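Local atomic coordinates of adenosine monophosphate-protein transferase vopS (Vibrio parahaemolyticus, PDB entry 3LET), a protein that transfers AMP from ATP to a threonine of host Rho GTPases, blocking their binding to downstream effectors and so inhibiting actin assembly in infected cells. Residues A[17-31]-A[57-71]. Numbering follows the deposited sequence.
Sequences RLQTSSSVEHGQMLF and HAAELSQLAERAMTE
Leu64 lays its CD1 methyl over one face of the His26 imidazole, a CH-pi contact 3.9 Å from the ring centroid, while Arg17 O sits above the opposite face, offset toward the rim. Histidine suits this place because its rim is polar though its face accepts a methyl. His26 NE2 donates to Glu60 OE2 (2.7 Å) on the anti lone pair; His26 ND1 takes a weak bond from Arg67 NH1. Glu60 runs out extended, CG anti to its backbone N (chi1 -172°), long enough to reach Arg17 too, which meets it side-on: Arg17 NE to Glu60 OE2 at 2.7 Å and NH2 to OE1 at 2.8 Å, both on syn lone pairs, the planes 6° apart. Leu30 CD1 lies above one face of that guanidinium, toward its rim.

A bend at chi3 (75°) turns the Arg67 guanidinium end-on to Thr20, NH2 to the backbone O, from above the carbonyl plane, and NH1 to OG1, each at 3.2 Å; arginine's several N-H groups serve Thr20 and His26 at once. At the start of helix 23-30, Glu71 OE2 accepts from Ser23 N (2.8 Å) and OE1 from Ser23 OG (2.6 Å); small Ser23 fits as a knob among Leu64, Arg67, Ala68 and Glu71. Leu61 and Leu64 close the other end against Leu30 and Phe31, beside Leu49, a probable ATP-site residue.

The roughly antiparallel helices are thus joined by a polar network beside a leucine-rich patch: Glu60 would probably stay ionised, and Glu71 probably complements the positive helix end.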
loop_
_atom_site.group_PDB
_atom_site.type_symbol
_atom_site.label_atom_id
_atom_site.label_comp_id
_atom_site.label_asym_id
_atom_site.label_seq_id
_atom_site.Cartn_x
_atom_site.Cartn_y
_atom_site.Cartn_z
ATOM N N ARG A 17 23.690 -20.680 8.444
ATOM C CA ARG A 17 22.444 -20.696 9.213
ATOM C C ARG A 17 21.432 -19.706 8.656
ATOM O O ARG A 17 20.231 -19.945 8.723
ATOM C CB ARG A 17 22.711 -20.427 10.697
ATOM C CG ARG A 17 23.468 -21.556 11.385
ATOM C CD ARG A 17 23.582 -21.323 12.878
ATOM N NE ARG A 17 24.433 -20.176 13.197
ATOM C CZ ARG A 17 25.747 -20.239 13.402
ATOM N NH1 ARG A 17 26.389 -21.397 13.317
ATOM N NH2 ARG A 17 26.420 -19.138 13.701
ATOM N N LEU A 18 21.911 -18.593 8.109
ATOM C CA LEU A 18 21.013 -17.578 7.563
ATOM C C LEU A 18 20.274 -18.031 6.306
ATOM O O LEU A 18 19.214 -17.489 5.965
ATOM C CB LEU A 18 21.792 -16.301 7.265
ATOM C CG LEU A 18 21.955 -15.444 8.511
ATOM C CD1 LEU A 18 23.002 -14.360 8.293
ATOM C CD2 LEU A 18 20.591 -14.856 8.909
ATOM N N GLN A 19 20.821 -19.031 5.623
ATOM C CA GLN A 19 20.213 -19.516 4.391
ATOM C C GLN A 19 19.185 -20.623 4.628
ATOM O O GLN A 19 18.558 -21.089 3.677
ATOM C CB GLN A 19 21.293 -20.025 3.433
ATOM C CG GLN A 19 22.391 -19.022 3.134
ATOM C CD GLN A 19 23.611 -19.680 2.515
ATOM O OE1 GLN A 19 23.551 -20.820 2.050
ATOM N NE2 GLN A 19 24.731 -18.966 2.513
ATOM N N THR A 20 19.016 -21.056 5.875
ATOM C CA THR A 20 17.992 -22.050 6.191
ATOM C C THR A 20 16.645 -21.542 5.702
ATOM O O THR A 20 16.487 -20.362 5.392
ATOM C CB THR A 20 17.887 -22.321 7.709
ATOM O OG1 THR A 20 17.583 -21.098 8.392
ATOM C CG2 THR A 20 19.195 -22.908 8.253
ATOM N N SER A 21 15.656 -22.415 5.643
ATOM C CA SER A 21 14.386 -22.009 5.062
ATOM C C SER A 21 13.527 -21.226 6.061
ATOM O O SER A 21 12.641 -20.487 5.654
ATOM C CB SER A 21 13.629 -23.222 4.516
ATOM O OG SER A 21 13.580 -24.270 5.469
ATOM N N SER A 22 13.796 -21.366 7.357
ATOM C CA SER A 22 13.020 -20.625 8.356
ATOM C C SER A 22 13.779 -20.491 9.667
ATOM O O SER A 22 14.867 -21.066 9.839
ATOM C CB SER A 22 11.697 -21.334 8.628
ATOM O OG SER A 22 11.879 -22.436 9.494
ATOM N N SER A 23 13.178 -19.773 10.613
ATOM C CA SER A 23 13.816 -19.548 11.901
ATOM C C SER A 23 13.962 -20.847 12.683
ATOM O O SER A 23 14.823 -20.955 13.549
ATOM C CB SER A 23 12.998 -18.551 12.727
ATOM O OG SER A 23 11.757 -19.123 13.149
ATOM N N VAL A 24 13.115 -21.829 12.393
ATOM C CA VAL A 24 13.159 -23.078 13.140
ATOM C C VAL A 24 14.482 -23.806 12.883
ATOM O O VAL A 24 15.193 -24.161 13.822
ATOM C CB VAL A 24 11.963 -23.974 12.772
ATOM C CG1 VAL A 24 12.135 -25.376 13.359
ATOM C CG2 VAL A 24 10.633 -23.305 13.229
ATOM N N GLU A 25 14.832 -24.007 11.616
ATOM C CA GLU A 25 16.101 -24.672 11.304
ATOM C C GLU A 25 17.288 -23.827 11.751
ATOM O O GLU A 25 18.278 -24.360 12.249
ATOM C CB GLU A 25 16.223 -24.956 9.801
ATOM C CG GLU A 25 15.241 -25.990 9.275
ATOM C CD GLU A 25 13.857 -25.416 8.996
ATOM O OE1 GLU A 25 13.750 -24.196 8.746
ATOM O OE2 GLU A 25 12.876 -26.194 9.009
ATOM N N HIS A 26 17.201 -22.514 11.555
ATOM C CA HIS A 26 18.244 -21.589 12.029
ATOM C C HIS A 26 18.485 -21.716 13.542
ATOM O O HIS A 26 19.622 -21.847 13.996
ATOM C CB HIS A 26 17.852 -20.145 11.682
ATOM C CG HIS A 26 18.914 -19.133 11.975
ATOM N ND1 HIS A 26 18.979 -17.919 11.324
ATOM C CD2 HIS A 26 19.951 -19.146 12.846
ATOM C CE1 HIS A 26 20.008 -17.225 11.782
ATOM N NE2 HIS A 26 20.618 -17.950 12.705
ATOM N N GLY A 27 17.415 -21.655 14.327
ATOM C CA GLY A 27 17.503 -21.831 15.762
ATOM C C GLY A 27 18.037 -23.213 16.109
ATOM O O GLY A 27 18.917 -23.342 16.959
ATOM N N GLN A 28 17.511 -24.247 15.459
ATOM C CA GLN A 28 17.979 -25.610 15.708
ATOM C C GLN A 28 19.487 -25.665 15.575
ATOM O O GLN A 28 20.166 -26.311 16.378
ATOM C CB GLN A 28 17.365 -26.591 14.707
ATOM C CG GLN A 28 15.917 -26.984 14.974
ATOM C CD GLN A 28 15.395 -27.879 13.874
ATOM O OE1 GLN A 28 16.021 -28.002 12.824
ATOM N NE2 GLN A 28 14.265 -28.510 14.102
ATOM N N MET A 29 20.010 -24.992 14.554
ATOM C CA MET A 29 21.444 -25.015 14.288
ATOM C C MET A 29 22.225 -24.178 15.303
ATOM O O MET A 29 23.244 -24.623 15.821
ATOM C CB MET A 29 21.731 -24.516 12.868
ATOM C CG MET A 29 21.222 -25.450 11.778
ATOM S SD MET A 29 21.584 -24.888 10.102
ATOM C CE MET A 29 23.372 -24.991 10.070
ATOM N N LEU A 30 21.744 -22.975 15.600
ATOM C CA LEU A 30 22.472 -22.051 16.478
ATOM C C LEU A 30 22.415 -22.509 17.925
ATOM O O LEU A 30 23.391 -22.386 18.661
ATOM C CB LEU A 30 21.902 -20.631 16.373
ATOM C CG LEU A 30 22.607 -19.550 17.213
ATOM C CD1 LEU A 30 24.118 -19.458 16.888
ATOM C CD2 LEU A 30 21.936 -18.205 17.018
ATOM N N PHE A 31 21.274 -23.046 18.324
ATOM C CA PHE A 31 21.051 -23.430 19.704
ATOM C C PHE A 31 21.373 -24.912 19.923
ATOM O O PHE A 31 21.284 -25.421 21.042
ATOM C CB PHE A 31 19.609 -23.127 20.096
ATOM C CG PHE A 31 19.259 -21.658 20.047
ATOM C CD1 PHE A 31 20.259 -20.684 20.077
ATOM C CD2 PHE A 31 17.942 -21.252 20.034
ATOM C CE1 PHE A 31 19.940 -19.319 20.056
ATOM C CE2 PHE A 31 17.604 -19.888 20.003
ATOM C CZ PHE A 31 18.610 -18.917 20.027
ATOM N N HIS A 57 27.167 -13.272 20.334
ATOM C CA HIS A 57 26.385 -13.515 19.120
ATOM C C HIS A 57 25.269 -12.485 18.894
ATOM O O HIS A 57 24.281 -12.777 18.212
ATOM C CB HIS A 57 25.777 -14.914 19.184
ATOM C CG HIS A 57 26.788 -16.010 19.095
ATOM N ND1 HIS A 57 27.531 -16.424 20.179
ATOM C CD2 HIS A 57 27.186 -16.773 18.051
ATOM C CE1 HIS A 57 28.338 -17.403 19.809
ATOM N NE2 HIS A 57 28.149 -17.633 18.521
ATOM N N ALA A 58 25.428 -11.284 19.431
ATOM C CA ALA A 58 24.318 -10.312 19.438
ATOM C C ALA A 58 23.733 -10.085 18.047
ATOM O O ALA A 58 22.515 -10.054 17.899
ATOM C CB ALA A 58 24.760 -8.983 20.025
ATOM N N ALA A 59 24.600 -9.929 17.044
ATOM C CA ALA A 59 24.155 -9.604 15.685
ATOM C C ALA A 59 23.274 -10.703 15.108
ATOM O O ALA A 59 22.159 -10.450 14.643
ATOM C CB ALA A 59 25.363 -9.347 14.769
ATOM N N GLU A 60 23.760 -11.933 15.141
ATOM C CA GLU A 60 22.962 -13.043 14.658
ATOM C C GLU A 60 21.681 -13.224 15.473
ATOM O O GLU A 60 20.608 -13.505 14.924
ATOM C CB GLU A 60 23.763 -14.341 14.672
ATOM C CG GLU A 60 23.022 -15.461 13.989
ATOM C CD GLU A 60 23.803 -16.748 13.915
ATOM O OE1 GLU A 60 25.017 -16.750 14.239
ATOM O OE2 GLU A 60 23.187 -17.759 13.524
ATOM N N LEU A 61 21.765 -13.035 16.779
ATOM C CA LEU A 61 20.577 -13.216 17.600
ATOM C C LEU A 61 19.500 -12.197 17.247
ATOM O O LEU A 61 18.319 -12.500 17.304
ATOM C CB LEU A 61 20.934 -13.115 19.077
ATOM C CG LEU A 61 21.732 -14.333 19.567
ATOM C CD1 LEU A 61 22.283 -14.049 20.966
ATOM C CD2 LEU A 61 20.904 -15.634 19.604
ATOM N N SER A 62 19.916 -10.987 16.899
ATOM C CA SER A 62 18.957 -9.989 16.455
ATOM C C SER A 62 18.253 -10.448 15.164
ATOM O O SER A 62 17.046 -10.298 15.025
ATOM C CB SER A 62 19.655 -8.647 16.219
ATOM O OG SER A 62 18.715 -7.674 15.796
ATOM N N GLN A 63 19.014 -10.992 14.219
ATOM C CA GLN A 63 18.437 -11.504 12.965
ATOM C C GLN A 63 17.443 -12.625 13.244
ATOM O O GLN A 63 16.331 -12.645 12.703
ATOM C CB GLN A 63 19.530 -12.047 12.044
ATOM C CG GLN A 63 20.491 -10.975 11.506
ATOM C CD GLN A 63 21.705 -11.580 10.800
ATOM O OE1 GLN A 63 22.247 -12.592 11.236
ATOM N NE2 GLN A 63 22.124 -10.963 9.702
ATOM N N LEU A 64 17.862 -13.567 14.069
ATOM C CA LEU A 64 17.059 -14.737 14.368
ATOM C C LEU A 64 15.793 -14.348 15.125
ATOM O O LEU A 64 14.728 -14.861 14.820
ATOM C CB LEU A 64 17.870 -15.740 15.178
ATOM C CG LEU A 64 17.128 -17.014 15.590
ATOM C CD1 LEU A 64 16.576 -17.793 14.374
ATOM C CD2 LEU A 64 18.031 -17.923 16.449
ATOM N N ALA A 65 15.892 -13.414 16.072
ATOM C CA ALA A 65 14.695 -12.977 16.789
ATOM C C ALA A 65 13.706 -12.349 15.821
ATOM O O ALA A 65 12.496 -12.585 15.890
ATOM C CB ALA A 65 15.045 -11.997 17.912
ATOM N N GLU A 66 14.226 -11.523 14.920
ATOM C CA GLU A 66 13.369 -10.876 13.943
ATOM C C GLU A 66 12.710 -11.919 13.034
ATOM O O GLU A 66 11.502 -11.846 12.769
ATOM C CB GLU A 66 14.209 -9.885 13.136
ATOM C CG GLU A 66 13.440 -9.179 12.060
ATOM C CD GLU A 66 14.337 -8.249 11.265
ATOM O OE1 GLU A 66 14.963 -7.365 11.883
ATOM O OE2 GLU A 66 14.419 -8.418 10.033
ATOM N N ARG A 67 13.477 -12.878 12.536
ATOM C CA ARG A 67 12.889 -13.930 11.689
ATOM C C ARG A 67 11.791 -14.696 12.425
ATOM O O ARG A 67 10.723 -14.978 11.850
ATOM C CB ARG A 67 13.944 -14.949 11.228
ATOM C CG ARG A 67 14.989 -14.433 10.272
ATOM C CD ARG A 67 15.939 -15.569 9.870
ATOM N NE ARG A 67 15.321 -16.495 8.924
ATOM C CZ ARG A 67 15.912 -17.588 8.441
ATOM N NH1 ARG A 67 17.133 -17.925 8.823
ATOM N NH2 ARG A 67 15.278 -18.355 7.572
ATOM N N ALA A 68 12.044 -15.059 13.688
ATOM C CA ALA A 68 11.091 -15.914 14.411
ATOM C C ALA A 68 9.835 -15.115 14.769
ATOM O O ALA A 68 8.701 -15.610 14.636
ATOM C CB ALA A 68 11.719 -16.502 15.709
ATOM N N MET A 69 10.022 -13.877 15.210
ATOM C CA MET A 69 8.860 -12.997 15.465
ATOM C C MET A 69 8.013 -12.776 14.226
ATOM O O MET A 69 6.764 -12.797 14.287
ATOM C CB MET A 69 9.344 -11.660 15.963
ATOM C CG MET A 69 10.003 -11.880 17.288
ATOM S SD MET A 69 8.752 -11.606 18.471
ATOM C CE MET A 69 9.349 -9.954 18.824
ATOM N N THR A 70 8.679 -12.581 13.101
ATOM C CA THR A 70 7.956 -12.373 11.840
ATOM C C THR A 70 7.120 -13.596 11.506
ATOM O O THR A 70 5.937 -13.482 11.157
ATOM C CB THR A 70 8.931 -12.111 10.681
ATOM O OG1 THR A 70 9.648 -10.911 10.950
ATOM C CG2 THR A 70 8.166 -11.939 9.327
ATOM N N GLU A 71 7.730 -14.773 11.582
ATOM C CA GLU A 71 7.012 -16.032 11.310
ATOM C C GLU A 71 5.834 -16.217 12.260
ATOM O O GLU A 71 4.754 -16.576 11.832
ATOM C CB GLU A 71 7.951 -17.238 11.425
ATOM C CG GLU A 71 8.940 -17.251 10.252
ATOM C CD GLU A 71 10.071 -18.225 10.457
ATOM O OE1 GLU A 71 9.941 -19.104 11.317
ATOM O OE2 GLU A 71 11.080 -18.098 9.741
HETATM O O HOH W 1 12.985 -17.258 5.647
#